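Long-range contacts in ABC transporter (Caldanaerobius, PDB 4G68), which probably captures xylan-derived xylo-oligosaccharides outside the cell as the solute-binding component of an ABC transporter: residues 176-181 / 404-409; 221-226 / 281-286; 227-232 / 413-418. All coordinates share one frame; numbering follows the deposited sequence.

Contact 1: 176-181 / 404-409; sequences QQASVL and NIVANA. With XYP (beta-D-xylopyranose), chain D.
The flat carbonyl group of S179 meets I405, whose CG2 lies 3.4 Å from S179 O, while the neighbouring Q177, whose CB points away from helix 396-406, brings its flat amide to the bound xylose of chain D. Both amide heteroatoms of Q177 meet this sugar: NE2 donates to its ring oxygen O5 over 3.1 Å in a moderately bent bond (146°), and OE1 lies against C5. An almost fully extended chain beyond CG (chi2 -172°) gives the amide this reach, and W229 packs beside it. Replacing Q177 by an alanine would probably leave O5 of the xylose without this donor and open a gap beside W229.

On the helix side the contact is apolar. The CB of A178 faces two methyl branches, I405 CG2 at 4.0 Å and V406 CG2 at 3.9 Å. Farther along, I405 CD1 reaches both methyls of V180, nearest to CG2 at 4.0 Å, the two side chains crossing at about a right angle. After V406 the chain leaves the helix in a type II turn, closed by A409 N donating to V406 O. S179 OG is satisfied by I340 N. The strand thus works on two sides, covered by the end of helix 396-406 on one and lining the glycan pocket on the other, an arrangement consistent with the central sheet of a solute-binding protein.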
# COMPACT_ATOMS: atom_id res chain seq x y z
N GLN A 176 -0.16 -1.50 -8.47
CA GLN A 176 -0.38 -0.12 -8.05
C GLN A 176 -1.15 -0.14 -6.75
O GLN A 176 -1.91 -1.11 -6.45
CB GLN A 176 -1.25 0.69 -9.02
CG GLN A 176 -0.95 0.57 -10.50
CD GLN A 176 -2.03 1.25 -11.27
OE1 GLN A 176 -2.73 2.14 -10.72
NE2 GLN A 176 -2.18 0.87 -12.56
N GLN A 177 -0.91 0.89 -5.97
CA GLN A 177 -1.64 1.02 -4.71
C GLN A 177 -2.58 2.24 -4.79
O GLN A 177 -2.35 3.17 -5.56
CB GLN A 177 -0.62 1.24 -3.57
CG GLN A 177 0.18 -0.05 -3.29
CD GLN A 177 1.04 0.10 -2.04
OE1 GLN A 177 1.09 1.19 -1.43
NE2 GLN A 177 1.75 -0.99 -1.69
N ALA A 178 -3.65 2.22 -4.00
CA ALA A 178 -4.55 3.38 -3.92
C ALA A 178 -5.22 3.31 -2.54
O ALA A 178 -5.52 2.19 -2.03
CB ALA A 178 -5.61 3.34 -5.03
N SER A 179 -5.47 4.46 -1.95
CA SER A 179 -6.08 4.57 -0.61
C SER A 179 -7.61 4.43 -0.71
O SER A 179 -8.25 5.11 -1.57
CB SER A 179 -5.66 5.89 0.04
OG SER A 179 -5.94 7.02 -0.85
N VAL A 180 -8.19 3.60 0.13
CA VAL A 180 -9.61 3.21 0.01
C VAL A 180 -10.20 3.33 1.43
O VAL A 180 -9.67 2.78 2.37
CB VAL A 180 -9.70 1.76 -0.39
CG1 VAL A 180 -11.19 1.35 -0.53
CG2 VAL A 180 -8.99 1.54 -1.77
N LEU A 181 -11.29 4.06 1.54
CA LEU A 181 -12.18 3.94 2.71
C LEU A 181 -13.24 2.86 2.44
O LEU A 181 -14.05 2.96 1.51
CB LEU A 181 -12.86 5.30 3.02
CG LEU A 181 -13.90 5.25 4.16
CD1 LEU A 181 -13.19 4.84 5.41
CD2 LEU A 181 -14.50 6.66 4.29
N ASN A 404 -14.34 4.29 -8.15
CA ASN A 404 -14.49 5.33 -7.15
C ASN A 404 -13.22 6.09 -6.74
O ASN A 404 -13.30 7.24 -6.31
CB ASN A 404 -15.23 4.81 -5.92
CG ASN A 404 -16.69 4.49 -6.21
OD1 ASN A 404 -17.17 4.70 -7.35
ND2 ASN A 404 -17.40 3.98 -5.20
N ILE A 405 -12.05 5.45 -6.81
CA ILE A 405 -10.84 6.08 -6.34
C ILE A 405 -9.87 6.45 -7.48
O ILE A 405 -9.33 7.60 -7.48
CB ILE A 405 -10.13 5.23 -5.21
CG1 ILE A 405 -11.04 5.10 -3.96
CG2 ILE A 405 -8.79 5.84 -4.86
CD1 ILE A 405 -11.66 3.76 -3.77
N VAL A 406 -9.55 5.48 -8.35
CA VAL A 406 -8.47 5.67 -9.31
C VAL A 406 -8.88 6.50 -10.52
O VAL A 406 -8.14 7.43 -10.90
CB VAL A 406 -7.83 4.35 -9.73
CG1 VAL A 406 -6.58 4.62 -10.58
CG2 VAL A 406 -7.45 3.56 -8.46
N ALA A 407 -10.00 6.13 -11.16
CA ALA A 407 -10.47 6.78 -12.39
C ALA A 407 -10.53 8.31 -12.22
O ALA A 407 -11.10 8.79 -11.27
CB ALA A 407 -11.84 6.25 -12.76
N ASN A 408 -9.97 9.04 -13.18
CA ASN A 408 -10.06 10.50 -13.24
C ASN A 408 -9.44 11.25 -12.05
O ASN A 408 -9.61 12.49 -11.88
CB ASN A 408 -11.51 10.90 -13.49
CG ASN A 408 -11.99 10.45 -14.85
OD1 ASN A 408 -11.20 10.37 -15.82
ND2 ASN A 408 -13.26 10.14 -14.94
N ALA A 409 -8.64 10.54 -11.24
CA ALA A 409 -7.99 11.19 -10.11
C ALA A 409 -7.03 12.30 -10.63
O ALA A 409 -6.40 12.14 -11.68
CB ALA A 409 -7.19 10.15 -9.29
C1 XYP D . 2.69 -2.02 2.29
C2 XYP D . 3.95 -1.75 3.11
C3 XYP D . 3.80 -0.36 3.76
C4 XYP D . 3.38 0.72 2.73
C5 XYP D . 2.22 0.25 1.80
O2 XYP D . 4.14 -2.79 4.05
O3 XYP D . 5.07 -0.06 4.37
O4 XYP D . 3.01 1.95 3.35
O5 XYP D . 2.49 -1.05 1.30

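Contact 2: 221-226 / 281-286; sequences EKDEWP and GLTRDE. With XYP (beta-D-xylopyranose), chain D; XYP (beta-D-xylopyranose), chain B; XYS (alpha-D-xylopyranose), chain C.
W225 and R284 are brought together by their torsions: W225 holds CG between its backbone N and carbonyl carbon (chi1 70°), swinging the indole toward the sugars, while R284 starts with CG anti to its own N and then bends twice, at chi2 and chi3, to fold past the ring. W225 CH2 touches R284 CG at 3.9 Å, and the six-membered end of the indole lies over one face of the guanidinium with the two planes nearly perpendicular (86°). P226 CG packs on R284 CB. The indole is itself sandwiched, with P226 CD over one face and C3 of the xylose of chain D over the other, C3 lying 3.7 Å from W225 CD2.

R284 NH1 points at O5 of the xylose of chain B, in the plane of the guanidinium, in a nearly straight bond of 3.0 Å (164°). NH2 adds a weak bond to O3 of the alpha-xylose, 2.9 Å long, and NE a weak, bent one to D285 OD1. D305 forms a salt bridge with NH1, which limits how the group can turn, and W225 NE1 donates to D104.

A water joins the segments, donating to D223 OD2 and accepting from R284 N at 2.8 Å. T283 and E286 form a capping box: T283 OG1 accepts from E286 N, and T283 N donates to E286 OE1. The contact thus joins the starts of helices 225-239 and 284-292, with N103 of helix 103-115 against W225 and R284, and helix 422-436 beside E221 and E224.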
# COMPACT_ATOMS: atom_id res chain seq x y z
N GLU A 221 -2.54 -0.83 14.69
CA GLU A 221 -1.43 0.18 14.65
C GLU A 221 -0.10 -0.30 15.17
O GLU A 221 0.92 0.42 15.13
CB GLU A 221 -1.98 1.48 15.33
CG GLU A 221 -0.98 2.66 15.60
CD GLU A 221 -0.28 3.23 14.41
OE1 GLU A 221 -0.57 2.89 13.25
OE2 GLU A 221 0.69 4.03 14.64
N LYS A 222 -0.01 -1.56 15.58
CA LYS A 222 1.26 -2.10 16.06
C LYS A 222 2.50 -1.92 15.21
O LYS A 222 3.55 -1.53 15.72
CB LYS A 222 1.09 -3.61 16.42
CG LYS A 222 2.28 -4.15 17.26
CD LYS A 222 1.99 -5.64 17.57
CE LYS A 222 3.26 -6.45 17.84
NZ LYS A 222 3.95 -6.05 19.09
N ASP A 223 2.36 -2.16 13.91
CA ASP A 223 3.42 -2.03 12.96
C ASP A 223 3.55 -0.63 12.33
O ASP A 223 4.43 -0.39 11.51
CB ASP A 223 3.37 -3.14 11.90
CG ASP A 223 3.58 -4.50 12.46
OD1 ASP A 223 4.65 -4.76 13.09
OD2 ASP A 223 2.66 -5.34 12.25
N GLU A 224 2.69 0.30 12.79
CA GLU A 224 2.80 1.74 12.56
C GLU A 224 2.41 2.23 11.16
O GLU A 224 1.73 3.29 11.03
CB GLU A 224 4.20 2.23 12.95
CG GLU A 224 4.49 1.96 14.45
CD GLU A 224 5.68 2.78 14.98
OE1 GLU A 224 6.49 3.31 14.18
OE2 GLU A 224 5.81 2.85 16.26
N TRP A 225 2.77 1.49 10.12
CA TRP A 225 2.46 1.96 8.79
C TRP A 225 0.92 2.00 8.48
O TRP A 225 0.49 2.88 7.80
CB TRP A 225 3.29 1.17 7.75
CG TRP A 225 2.87 -0.25 7.61
CD1 TRP A 225 3.40 -1.38 8.23
CD2 TRP A 225 1.72 -0.71 6.83
NE1 TRP A 225 2.69 -2.50 7.91
CE2 TRP A 225 1.64 -2.15 7.05
CE3 TRP A 225 0.72 -0.06 6.01
CZ2 TRP A 225 0.66 -2.96 6.42
CZ3 TRP A 225 -0.30 -0.90 5.42
CH2 TRP A 225 -0.31 -2.33 5.63
N PRO A 226 0.10 1.10 9.07
CA PRO A 226 -1.34 1.23 8.72
C PRO A 226 -2.00 2.49 9.22
O PRO A 226 -2.78 3.12 8.49
CB PRO A 226 -1.97 0.02 9.40
CG PRO A 226 -0.83 -1.02 9.44
CD PRO A 226 0.36 -0.16 9.79
N GLY A 281 -2.10 -2.27 19.85
CA GLY A 281 -1.57 -3.60 20.04
C GLY A 281 -1.81 -4.54 18.88
O GLY A 281 -1.25 -5.62 18.87
N LEU A 282 -2.67 -4.15 17.92
CA LEU A 282 -3.08 -5.06 16.82
C LEU A 282 -2.32 -4.81 15.52
O LEU A 282 -1.99 -3.65 15.24
CB LEU A 282 -4.56 -4.84 16.52
CG LEU A 282 -5.51 -5.88 17.13
CD1 LEU A 282 -5.09 -6.23 18.54
CD2 LEU A 282 -6.96 -5.43 17.04
N THR A 283 -2.07 -5.91 14.75
CA THR A 283 -1.44 -5.86 13.48
C THR A 283 -2.52 -5.54 12.42
O THR A 283 -3.72 -5.64 12.68
CB THR A 283 -0.78 -7.24 13.14
OG1 THR A 283 -1.81 -8.23 13.09
CG2 THR A 283 0.24 -7.66 14.24
N ARG A 284 -2.05 -5.22 11.23
CA ARG A 284 -2.94 -5.12 10.05
C ARG A 284 -3.77 -6.33 9.89
O ARG A 284 -4.94 -6.22 9.65
CB ARG A 284 -2.09 -4.87 8.79
CG ARG A 284 -2.85 -4.57 7.48
CD ARG A 284 -3.20 -5.90 6.76
NE ARG A 284 -1.95 -6.60 6.42
CZ ARG A 284 -1.29 -6.51 5.25
NH1 ARG A 284 -1.74 -5.73 4.24
NH2 ARG A 284 -0.17 -7.26 5.08
N ASP A 285 -3.13 -7.50 9.89
CA ASP A 285 -3.89 -8.75 9.75
C ASP A 285 -4.99 -8.95 10.80
O ASP A 285 -6.08 -9.46 10.52
CB ASP A 285 -2.92 -9.96 9.76
CG ASP A 285 -2.01 -10.01 8.50
OD1 ASP A 285 -2.26 -9.34 7.47
OD2 ASP A 285 -1.05 -10.76 8.52
N GLU A 286 -4.71 -8.54 12.03
CA GLU A 286 -5.74 -8.65 13.03
C GLU A 286 -6.88 -7.67 12.80
O GLU A 286 -8.04 -7.95 13.10
CB GLU A 286 -5.16 -8.44 14.44
CG GLU A 286 -4.37 -9.70 14.82
CD GLU A 286 -3.38 -9.51 15.99
OE1 GLU A 286 -2.98 -8.39 16.30
OE2 GLU A 286 -2.91 -10.57 16.55
C1 XYP D . 2.69 -2.02 2.29
C2 XYP D . 3.95 -1.75 3.11
C3 XYP D . 3.80 -0.36 3.76
C4 XYP D . 3.38 0.72 2.73
C5 XYP D . 2.22 0.25 1.80
O2 XYP D . 4.14 -2.79 4.05
O3 XYP D . 5.07 -0.06 4.37
O4 XYP D . 3.01 1.95 3.35
O5 XYP D . 2.49 -1.05 1.30
C1 XYP B . 0.62 -6.53 0.89
C2 XYP B . 0.85 -5.62 -0.32
C3 XYP B . 2.08 -4.75 0.02
C4 XYP B . 1.70 -3.98 1.26
C5 XYP B . 1.34 -4.95 2.41
O2 XYP B . 1.18 -6.47 -1.42
O3 XYP B . 2.17 -3.83 -1.09
O4 XYP B . 2.86 -3.24 1.63
O5 XYP B . 0.23 -5.75 1.97
C1 XYS C . -1.39 -11.35 0.96
C2 XYS C . -0.40 -10.73 1.97
C3 XYS C . -0.45 -9.20 2.08
C4 XYS C . -0.56 -8.57 0.68
C5 XYS C . -1.76 -9.17 -0.07
O1 XYS C . -2.14 -12.43 1.41
O2 XYS C . -0.40 -11.28 3.24
O3 XYS C . 0.68 -8.81 2.76
O4 XYS C . -0.47 -7.16 0.65
O5 XYS C . -2.10 -10.45 0.17
O HOH W 1 0.67 -4.79 10.78

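Contact 3: 227-232 / 413-418; sequences GMWYYD and VPAWDI. With XYP (beta-D-xylopyranose), chain D.
O4 of the xylose of chain D is gripped by both segments: W229, which packs against A415, donates from NE1 at 2.9 Å in a nearly straight bond, and D417 OD1 accepts the O4 proton at 2.6 Å. The second carboxylate oxygen, D417 OD2, accepts from O3 of the same sugar at 2.6 Å, so one aspartate spans two adjacent hydroxyls. With CG between the backbone N and the carbonyl carbon (chi1 66°), D417 brings both oxygens to the sugar. A415 CB meets the rim of the W229 indole obliquely, 3.4 Å from NE1, and I418 adds apolar contact with C4 and C5 of the sugar.

Behind this first shell, D232 lies flat over one face of the W416 indole, carboxylate and ring being only 16° apart. Its OD2 also accepts from W416 N at 2.9 Å, the donor approaching from above the carboxylate plane, which ties helix 225-239 to the first turn of helix 416-419. OD1 is taken by H428, whose ring also stacks on W416. Y231 turns its edge to the face of W416 in a T-shaped pair (planes at 85°), and a water at the indole edge links W416 NE1 to D232 O.

Selenomethionine M228 packs on the start of helix 416-419: its SE lies 3.7 Å from D417 CB, and its CE meets A415 CB. With tryptophan and aspartate taking the same hydroxyl and an aliphatic side chain against the pyranose, the arrangement is that of a carbohydrate-binding pocket, set where a long helix meets the start of a short one.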
# COMPACT_ATOMS: atom_id res chain seq x y z
N GLY A 227 -1.66 2.90 10.42
CA GLY A 227 -2.15 4.19 10.97
C GLY A 227 -1.55 5.38 10.24
O GLY A 227 -2.18 6.40 10.06
N MSE A 228 -0.30 5.30 9.86
CA MSE A 228 0.33 6.32 9.06
C MSE A 228 -0.42 6.61 7.80
O MSE A 228 -0.41 7.77 7.41
CB MSE A 228 1.76 5.88 8.74
CG MSE A 228 2.62 6.94 8.12
SE MSE A 228 3.99 5.94 7.00
CE MSE A 228 2.59 5.19 5.77
N TRP A 229 -0.99 5.64 7.11
CA TRP A 229 -1.86 5.95 5.98
C TRP A 229 -2.92 6.94 6.26
O TRP A 229 -3.22 7.82 5.39
CB TRP A 229 -2.50 4.69 5.39
CG TRP A 229 -1.57 3.95 4.47
CD1 TRP A 229 -0.27 3.43 4.74
CD2 TRP A 229 -1.82 3.63 3.07
NE1 TRP A 229 0.22 2.85 3.60
CE2 TRP A 229 -0.65 2.96 2.57
CE3 TRP A 229 -2.89 3.88 2.19
CZ2 TRP A 229 -0.56 2.48 1.23
CZ3 TRP A 229 -2.79 3.43 0.86
CH2 TRP A 229 -1.64 2.75 0.39
N TYR A 230 -3.46 6.85 7.49
CA TYR A 230 -4.49 7.83 7.86
C TYR A 230 -3.89 9.26 7.89
O TYR A 230 -4.47 10.23 7.31
CB TYR A 230 -5.06 7.52 9.25
CG TYR A 230 -6.00 6.37 9.37
CD1 TYR A 230 -7.30 6.57 9.85
CD2 TYR A 230 -5.53 5.07 9.15
CE1 TYR A 230 -8.20 5.48 10.00
CE2 TYR A 230 -6.38 3.93 9.32
CZ TYR A 230 -7.70 4.17 9.74
OH TYR A 230 -8.55 3.10 9.91
N TYR A 231 -2.75 9.40 8.58
CA TYR A 231 -2.13 10.74 8.66
C TYR A 231 -1.83 11.22 7.20
O TYR A 231 -2.18 12.35 6.80
CB TYR A 231 -0.82 10.73 9.48
CG TYR A 231 -0.22 12.09 9.41
CD1 TYR A 231 -0.57 13.05 10.35
CD2 TYR A 231 0.65 12.45 8.39
CE1 TYR A 231 -0.11 14.35 10.27
CE2 TYR A 231 1.17 13.76 8.28
CZ TYR A 231 0.76 14.68 9.23
OH TYR A 231 1.20 15.96 9.12
N ASP A 232 -1.18 10.36 6.40
CA ASP A 232 -0.68 10.84 5.10
C ASP A 232 -1.86 11.28 4.26
O ASP A 232 -1.77 12.31 3.53
CB ASP A 232 0.09 9.72 4.37
CG ASP A 232 1.37 9.31 5.07
OD1 ASP A 232 1.80 9.95 6.04
OD2 ASP A 232 1.94 8.31 4.65
N VAL A 413 0.34 10.37 -4.49
CA VAL A 413 1.70 10.31 -3.93
C VAL A 413 1.74 9.05 -3.09
O VAL A 413 0.75 8.73 -2.47
CB VAL A 413 2.03 11.59 -3.04
CG1 VAL A 413 1.13 11.74 -1.80
CG2 VAL A 413 3.49 11.57 -2.66
N PRO A 414 2.85 8.29 -3.13
CA PRO A 414 2.98 7.02 -2.38
C PRO A 414 2.95 7.27 -0.88
O PRO A 414 3.31 8.38 -0.43
CB PRO A 414 4.38 6.53 -2.76
CG PRO A 414 4.54 7.05 -4.17
CD PRO A 414 3.94 8.43 -4.10
N ALA A 415 2.56 6.24 -0.13
CA ALA A 415 2.61 6.37 1.35
C ALA A 415 4.01 6.78 1.78
O ALA A 415 4.99 6.40 1.13
CB ALA A 415 2.27 5.04 1.94
N TRP A 416 4.13 7.58 2.84
CA TRP A 416 5.35 8.26 3.06
C TRP A 416 6.48 7.31 3.41
O TRP A 416 7.65 7.66 3.25
CB TRP A 416 5.20 9.31 4.17
CG TRP A 416 4.33 10.49 3.75
CD1 TRP A 416 3.35 10.57 2.71
CD2 TRP A 416 4.29 11.78 4.42
NE1 TRP A 416 2.75 11.80 2.75
CE2 TRP A 416 3.26 12.56 3.76
CE3 TRP A 416 4.99 12.32 5.51
CZ2 TRP A 416 2.98 13.90 4.15
CZ3 TRP A 416 4.67 13.63 5.90
CH2 TRP A 416 3.70 14.40 5.22
N ASP A 417 6.18 6.13 3.97
CA ASP A 417 7.27 5.19 4.33
C ASP A 417 7.79 4.36 3.13
O ASP A 417 8.74 3.58 3.32
CB ASP A 417 6.84 4.22 5.43
CG ASP A 417 5.71 3.25 4.97
OD1 ASP A 417 5.02 3.52 3.94
OD2 ASP A 417 5.55 2.19 5.65
N ILE A 418 7.22 4.58 1.94
CA ILE A 418 7.75 4.06 0.70
C ILE A 418 8.43 5.23 -0.05
O ILE A 418 9.29 5.03 -0.88
CB ILE A 418 6.59 3.59 -0.27
CG1 ILE A 418 5.80 2.49 0.30
CG2 ILE A 418 7.08 3.24 -1.69
CD1 ILE A 418 4.71 2.00 -0.67
C1 XYP D . 2.69 -2.02 2.29
C2 XYP D . 3.95 -1.75 3.11
C3 XYP D . 3.80 -0.36 3.76
C4 XYP D . 3.38 0.72 2.73
C5 XYP D . 2.22 0.25 1.80
O2 XYP D . 4.14 -2.79 4.05
O3 XYP D . 5.07 -0.06 4.37
O4 XYP D . 3.01 1.95 3.35
O5 XYP D . 2.49 -1.05 1.30
O HOH W 2 0.34 13.23 1.87

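Contacts 2 and 3 share helix 225-239, using its first residues and the turn that follows, whereas contact 1 lies on strand 168-184 of the central sheet. Contact 1 stands 14 Å from contact 3 and 22 Å from contact 2, centre to centre; contacts 2 and 3 are 14 Å apart. Contact 1 meets contact 3 where Q177 and S179 pack on W229, and contact 3 meets contact 2 where W225 lies beside D417. Along the chain the first halves come in numerical order, followed by 281-286, 404-409 and 413-418. Distant parts of the sequence thus converge on one xylose, that of chain D, while contact 2 extends the site to the other two sugars.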